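PDB 4EF1: pheromone cOB1/lipoprotein, YaeC family from Enterococcus faecalis, which probably binds methionine outside the cell as a membrane-attached, substrate-binding lipoprotein of the NlpA family, and is also the precursor of the pheromone cOB1. Local coordinates for residues T39-P44 with S156-M161; A55-H60 with G79-E84. All blocks are in the same frame, centred on the assembly; numbering follows the deposited sequence.

Interaction 1 of 2, residues T39-P44 with S156-M161; sequences TDYVLP and SDPAIM. With MSE (selenomethionine), chain C.
Thr39 meets the other segment through its backbone. Its carbonyl O lies 3.7 Å from the methyl CB of Ala159, a plain van der Waals touch between two solvent-exposed residues. Asp40 next shapes its own segment. In the conformer described here, one of two modelled, OD2 takes the backbone N of Leu43 at 2.8 Å with a nearly straight bond. In this copy the same OD2 also accepts the N of Val42, which would close an Asx turn. Both donors come from the same face of the carboxylate plane. The second conformer leaves these bonds less certain.

Tyr41 and Pro158 form the centre of the contact. The CG of Tyr41 stands anti to the carbonyl carbon (chi1 -69°), which sends the ring between Pro158 and the bound selenomethionine. The proline ring crosses the tyrosine obliquely, with CB 3.7 Å from Tyr41 CE2 and CG 3.8 Å from Tyr41 CD2. The contact is apolar. Over one face of the ring sits the ligand methyl CE, 3.3 Å above the plane and over the ring centre, in a CH-pi arrangement. The ligand backbone lies near the phenol end, where Tyr41 OH is 3.5 Å from the ligand CA. That hydroxyl is hydrogen-bonded to OD1 of Asn178, another residue of the pocket. Phe179 also meets the tyrosine ring, and Pro158 rests on Ser108 of strand 104-108.

Past Tyr41 the chain enters helix 43-50. Residues 39-44 follow strand 31-37 of the six-stranded sheet, whereas residues 156-161 follow strand 151-156 of the five-stranded sheet. The contact therefore joins the two lobes beside the ligand, with Tyr41 lying over its methyl end. This is consistent with the closed, ligand-bound state of the two-lobed periplasmic binding protein fold.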
loop_
_atom_site.group_PDB
_atom_site.type_symbol
_atom_site.label_atom_id
_atom_site.label_comp_id
_atom_site.label_asym_id
_atom_site.label_seq_id
_atom_site.Cartn_x
_atom_site.Cartn_y
_atom_site.Cartn_z
ATOM N N THR A 39 7.983 -8.137 -6.650
ATOM C CA THR A 39 7.438 -7.088 -7.513
ATOM C C THR A 39 5.903 -7.107 -7.605
ATOM O O THR A 39 5.341 -6.280 -8.302
ATOM C CB THR A 39 8.040 -7.260 -8.931
ATOM O OG1 THR A 39 7.675 -8.537 -9.460
ATOM C CG2 THR A 39 9.572 -7.180 -8.886
ATOM N N ASP A 40 5.255 -8.017 -6.858
ATOM C CA ASP A 40 3.796 -8.154 -6.926
ATOM C C ASP A 40 3.177 -8.260 -5.547
ATOM O O ASP A 40 3.864 -8.107 -4.527
ATOM C CB ASP A 40 3.456 -9.402 -7.745
ATOM C CG ASP A 40 3.740 -10.658 -6.978
ATOM O OD1 ASP A 40 4.836 -10.749 -6.394
ATOM O OD2 ASP A 40 2.849 -11.489 -6.887
ATOM N N TYR A 41 1.857 -8.505 -5.500
ATOM C CA TYR A 41 1.139 -8.562 -4.244
ATOM C C TYR A 41 0.605 -9.959 -3.895
ATOM O O TYR A 41 -0.072 -10.110 -2.893
ATOM C CB TYR A 41 -0.037 -7.538 -4.220
ATOM C CG TYR A 41 0.249 -6.037 -4.179
ATOM C CD1 TYR A 41 1.517 -5.529 -3.921
ATOM C CD2 TYR A 41 -0.802 -5.114 -4.382
ATOM C CE1 TYR A 41 1.743 -4.165 -3.873
ATOM C CE2 TYR A 41 -0.567 -3.763 -4.323
ATOM C CZ TYR A 41 0.702 -3.295 -4.081
ATOM O OH TYR A 41 0.948 -1.942 -4.012
ATOM N N VAL A 42 0.978 -10.976 -4.673
ATOM C CA VAL A 42 0.569 -12.342 -4.471
ATOM C C VAL A 42 1.728 -13.156 -3.893
ATOM O O VAL A 42 1.590 -13.745 -2.834
ATOM C CB VAL A 42 0.041 -12.952 -5.797
ATOM C CG1 VAL A 42 -0.224 -14.438 -5.663
ATOM C CG2 VAL A 42 -1.237 -12.199 -6.255
ATOM N N LEU A 43 2.873 -13.140 -4.571
ATOM C CA LEU A 43 4.016 -13.978 -4.211
ATOM C C LEU A 43 4.565 -13.816 -2.780
ATOM O O LEU A 43 4.946 -14.824 -2.188
ATOM C CB LEU A 43 5.145 -13.896 -5.247
ATOM C CG LEU A 43 4.865 -14.564 -6.629
ATOM C CD1 LEU A 43 6.100 -14.403 -7.519
ATOM C CD2 LEU A 43 4.503 -16.058 -6.553
ATOM N N PRO A 44 4.580 -12.598 -2.230
ATOM C CA PRO A 44 5.008 -12.446 -0.813
ATOM C C PRO A 44 4.155 -13.204 0.202
ATOM O O PRO A 44 4.687 -13.679 1.228
ATOM C CB PRO A 44 4.943 -10.948 -0.556
ATOM C CG PRO A 44 4.755 -10.301 -1.877
ATOM C CD PRO A 44 4.244 -11.289 -2.846
ATOM N N SER A 156 -6.770 -4.204 -14.452
ATOM C CA SER A 156 -5.333 -4.405 -14.444
ATOM C C SER A 156 -4.680 -4.672 -13.083
ATOM O O SER A 156 -5.131 -4.203 -12.048
ATOM C CB SER A 156 -4.653 -3.198 -15.120
ATOM O OG SER A 156 -4.985 -3.194 -16.498
ATOM N N ASP A 157 -3.581 -5.416 -13.113
ATOM C CA ASP A 157 -2.819 -5.735 -11.912
ATOM C C ASP A 157 -2.183 -4.487 -11.333
ATOM O O ASP A 157 -1.797 -3.598 -12.072
ATOM C CB ASP A 157 -1.676 -6.742 -12.192
ATOM C CG ASP A 157 -2.173 -8.118 -12.639
ATOM O OD1 ASP A 157 -3.355 -8.473 -12.437
ATOM O OD2 ASP A 157 -1.338 -8.846 -13.221
ATOM N N PRO A 158 -2.062 -4.418 -9.992
ATOM C CA PRO A 158 -1.392 -3.327 -9.363
ATOM C C PRO A 158 0.017 -2.990 -9.898
ATOM O O PRO A 158 0.375 -1.806 -9.984
ATOM C CB PRO A 158 -1.292 -3.792 -7.904
ATOM C CG PRO A 158 -2.495 -4.622 -7.696
ATOM C CD PRO A 158 -2.695 -5.327 -9.000
ATOM N N ALA A 159 0.797 -4.008 -10.248
ATOM C CA ALA A 159 2.150 -3.797 -10.808
ATOM C C ALA A 159 2.157 -3.117 -12.193
ATOM O O ALA A 159 3.197 -2.666 -12.639
ATOM C CB ALA A 159 2.894 -5.123 -10.876
ATOM N N ILE A 160 1.027 -3.037 -12.896
ATOM C CA ILE A 160 1.075 -2.404 -14.229
ATOM C C ILE A 160 0.447 -0.995 -14.268
ATOM O O ILE A 160 0.432 -0.364 -15.318
ATOM C CB ILE A 160 0.521 -3.296 -15.377
ATOM C CG1 ILE A 160 -1.011 -3.217 -15.485
ATOM C CG2 ILE A 160 1.070 -4.732 -15.302
ATOM C CD1 ILE A 160 -1.532 -3.351 -16.896
HETATM N N MSE A 161 0.034 -0.467 -13.126
HETATM C CA MSE A 161 -0.668 0.814 -13.093
HETATM C C MSE A 161 0.249 1.943 -13.560
HETATM O O MSE A 161 -0.228 2.875 -14.210
HETATM C CB MSE A 161 -1.263 1.115 -11.718
HETATM C CG MSE A 161 -2.187 0.018 -11.182
HETATM SE SE MSE A 161 -3.515 -0.588 -12.421
HETATM C CE MSE A 161 -4.427 1.101 -12.671
HETATM N N MSE C 301 2.131 -0.418 -0.342
HETATM C CA MSE C 301 0.688 -0.545 -0.795
HETATM C C MSE C 301 -0.200 0.591 -0.277
HETATM O O MSE C 301 -0.100 0.960 0.903
HETATM O OXT MSE C 301 -1.085 1.096 -1.019
HETATM C CB MSE C 301 0.091 -1.904 -0.432
HETATM C CG MSE C 301 -1.306 -2.181 -1.001
HETATM SE SE MSE C 301 -2.045 -3.787 -0.242
HETATM C CE MSE C 301 -0.845 -5.144 -1.069
#

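Interaction 2 of 2, residues A55-H60 with G79-E84. With MSE (selenomethionine), chain C.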
loop_
_atom_site.group_PDB
_atom_site.type_symbol
_atom_site.label_atom_id
_atom_site.label_comp_id
_atom_site.label_asym_id
_atom_site.label_seq_id
_atom_site.Cartn_x
_atom_site.Cartn_y
_atom_site.Cartn_z
ATOM N N ALA A 55 8.656 -13.678 7.361
ATOM C CA ALA A 55 7.725 -12.551 7.544
ATOM C C ALA A 55 7.587 -11.830 6.207
ATOM O O ALA A 55 8.434 -12.007 5.296
ATOM C CB ALA A 55 8.256 -11.584 8.589
ATOM N N ASN A 56 6.546 -11.032 6.077
ATOM C CA ASN A 56 6.482 -10.115 4.943
ATOM C C ASN A 56 6.094 -8.703 5.373
ATOM O O ASN A 56 5.576 -8.461 6.482
ATOM C CB ASN A 56 5.732 -10.698 3.725
ATOM C CG ASN A 56 4.234 -10.856 3.949
ATOM O OD1 ASN A 56 3.560 -9.992 4.566
ATOM N ND2 ASN A 56 3.690 -11.926 3.395
ATOM N N TYR A 57 6.436 -7.766 4.502
ATOM C CA TYR A 57 6.257 -6.352 4.713
ATOM C C TYR A 57 5.922 -5.708 3.348
ATOM O O TYR A 57 6.813 -5.290 2.596
ATOM C CB TYR A 57 7.571 -5.781 5.272
ATOM C CG TYR A 57 7.570 -4.283 5.563
ATOM C CD1 TYR A 57 6.411 -3.583 5.971
ATOM C CD2 TYR A 57 8.762 -3.559 5.477
ATOM C CE1 TYR A 57 6.455 -2.198 6.267
ATOM C CE2 TYR A 57 8.807 -2.202 5.762
ATOM C CZ TYR A 57 7.675 -1.514 6.143
ATOM O OH TYR A 57 7.833 -0.174 6.426
ATOM N N PHE A 58 4.623 -5.623 3.052
ATOM C CA PHE A 58 4.148 -5.088 1.767
ATOM C C PHE A 58 2.662 -4.692 1.752
ATOM O O PHE A 58 2.259 -3.926 0.882
ATOM C CB PHE A 58 4.425 -6.112 0.627
ATOM C CG PHE A 58 3.351 -7.144 0.482
ATOM C CD1 PHE A 58 3.282 -8.213 1.357
ATOM C CD2 PHE A 58 2.424 -7.054 -0.533
ATOM C CE1 PHE A 58 2.293 -9.153 1.231
ATOM C CE2 PHE A 58 1.417 -7.994 -0.659
ATOM C CZ PHE A 58 1.358 -9.045 0.218
ATOM N N GLN A 59 1.844 -5.246 2.641
ATOM C CA GLN A 59 0.371 -5.093 2.562
ATOM C C GLN A 59 -0.246 -4.369 3.736
ATOM O O GLN A 59 0.300 -4.410 4.844
ATOM C CB GLN A 59 -0.287 -6.472 2.476
ATOM C CG GLN A 59 -0.187 -7.351 3.712
ATOM C CD GLN A 59 -0.474 -8.831 3.479
ATOM O OE1 GLN A 59 -1.422 -9.194 2.773
ATOM N NE2 GLN A 59 0.363 -9.706 4.088
ATOM N N HIS A 60 -1.423 -3.781 3.490
ATOM C CA HIS A 60 -2.267 -3.194 4.514
ATOM C C HIS A 60 -3.311 -4.198 4.978
ATOM O O HIS A 60 -3.465 -5.234 4.355
ATOM C CB HIS A 60 -2.881 -1.853 4.055
ATOM C CG HIS A 60 -3.610 -1.884 2.715
ATOM N ND1 HIS A 60 -4.696 -2.664 2.488
ATOM C CD2 HIS A 60 -3.467 -1.082 1.593
ATOM C CE1 HIS A 60 -5.171 -2.436 1.234
ATOM N NE2 HIS A 60 -4.428 -1.468 0.683
ATOM N N GLY A 79 2.048 -6.065 13.279
ATOM C CA GLY A 79 1.993 -4.644 13.631
ATOM C C GLY A 79 2.123 -3.736 12.421
ATOM O O GLY A 79 2.857 -4.028 11.502
ATOM N N ALA A 80 1.400 -2.618 12.449
ATOM C CA ALA A 80 1.469 -1.606 11.389
ATOM C C ALA A 80 2.774 -0.821 11.539
ATOM O O ALA A 80 3.166 -0.439 12.667
ATOM C CB ALA A 80 0.308 -0.652 11.500
ATOM N N ILE A 81 3.369 -0.496 10.409
ATOM C CA ILE A 81 4.633 0.244 10.362
ATOM C C ILE A 81 4.519 1.626 9.700
ATOM O O ILE A 81 5.081 2.598 10.181
ATOM C CB ILE A 81 5.683 -0.562 9.651
ATOM C CG1 ILE A 81 5.839 -1.946 10.252
ATOM C CG2 ILE A 81 7.027 0.178 9.662
ATOM C CD1 ILE A 81 6.165 -2.031 11.731
ATOM N N HIS A 82 3.773 1.725 8.610
ATOM C CA HIS A 82 3.641 2.985 7.864
ATOM C C HIS A 82 2.450 3.051 6.947
ATOM O O HIS A 82 1.936 2.039 6.545
ATOM C CB HIS A 82 4.898 3.237 7.036
ATOM C CG HIS A 82 4.984 2.421 5.759
ATOM N ND1 HIS A 82 5.650 1.263 5.685
ATOM C CD2 HIS A 82 4.514 2.683 4.483
ATOM C CE1 HIS A 82 5.617 0.805 4.455
ATOM N NE2 HIS A 82 4.893 1.666 3.706
ATOM N N LEU A 83 2.096 4.283 6.546
ATOM C CA LEU A 83 0.997 4.599 5.608
ATOM C C LEU A 83 1.583 5.127 4.293
ATOM O O LEU A 83 2.665 5.796 4.269
ATOM C CB LEU A 83 0.116 5.729 6.178
ATOM C CG LEU A 83 -0.327 5.720 7.632
ATOM C CD1 LEU A 83 -1.233 6.901 7.982
ATOM C CD2 LEU A 83 -1.007 4.393 7.949
ATOM N N GLU A 84 0.862 4.858 3.203
ATOM C CA GLU A 84 1.198 5.368 1.872
ATOM C C GLU A 84 -0.070 6.009 1.253
ATOM O O GLU A 84 -0.786 5.336 0.485
ATOM C CB GLU A 84 1.618 4.203 0.973
ATOM C CG GLU A 84 2.896 3.559 1.370
ATOM C CD GLU A 84 3.310 2.437 0.427
ATOM O OE1 GLU A 84 2.741 2.248 -0.716
ATOM O OE2 GLU A 84 4.232 1.739 0.873
HETATM N N MSE C 301 2.131 -0.418 -0.342
HETATM C CA MSE C 301 0.688 -0.545 -0.795
HETATM C C MSE C 301 -0.200 0.591 -0.277
HETATM O O MSE C 301 -0.100 0.960 0.903
HETATM O OXT MSE C 301 -1.085 1.096 -1.019
HETATM C CB MSE C 301 0.091 -1.904 -0.432
HETATM C CG MSE C 301 -1.306 -2.181 -1.001
HETATM SE SE MSE C 301 -2.045 -3.787 -0.242
HETATM C CE MSE C 301 -0.845 -5.144 -1.069
#
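Tyr57 and Ile81 mark the closest backbone approach, with their CA atoms 8.8 Å apart. The two strands run in the same direction but are not sheet neighbours, because strand 203-208 lies between them, antiparallel to both. A classic beta bulge sets Ile81 and His82 together against Asn203 of the middle strand. On the other side, residues 55-60 turn a corner at Phe58.

Tyr57 bridges the gap. Its CG is anti to the backbone N (chi1 -180°), and the ring extends until OH reaches ND1 of His82 at 2.7 Å. This hydrogen bond arrives at the edge of the imidazole, near its plane. The two rings meet rim to rim, with planes at 82°. Ile81 packs alongside, its CG2 3.4 Å from Tyr57 OH. The ring of His15 also packs against both Tyr57 and His82.

The other ring nitrogen of His82 continues the chain of bonds. NE2 donates to OE2 of Glu84 at 2.9 Å, almost in the ring plane and on the anti side of the carboxylate. OE1 of Glu84 then accepts the amino N of the bound selenomethionine at 2.8 Å. Beyond the corner, His60 lies flat against the ligand, whose SE sits 3.4 Å above the ring plane. ND1 of His60 bonds to Phe63 N and its NE2 to Asp113, which fixes the ring's rotation.

Tyr57 and His82 thus form a buried second shell. Tyr57 holds His82, and His82 in turn positions Glu84. The N-H of His82 would help keep the carboxylate negative, probably favouring a charged ligand amino group.

Interaction 1 and interaction 2 have centres 15 Å apart and meet at the same selenomethionine. Both segments of interaction 2 fall between those of interaction 1 in the sequence, and helix 43-50 leads directly into strand 55-60. The two contacts also touch: Tyr41 O lies 3.4 Å from Phe58 CE2, and Pro44 CB lies 3.7 Å from Phe58 CE1. Pro44 O and Asn56 ND2, 3.0 Å apart, form a probable but weak hydrogen bond. Phe58 CE2 and Gln59 CB approach the ligand CE at 3.7 and 3.8 Å, so both contacts enclose its methyl end. Residues 79-84 hold the amino end through Glu84, while Arg116, Asn176 and Asn203 also hydrogen-bond to the ligand.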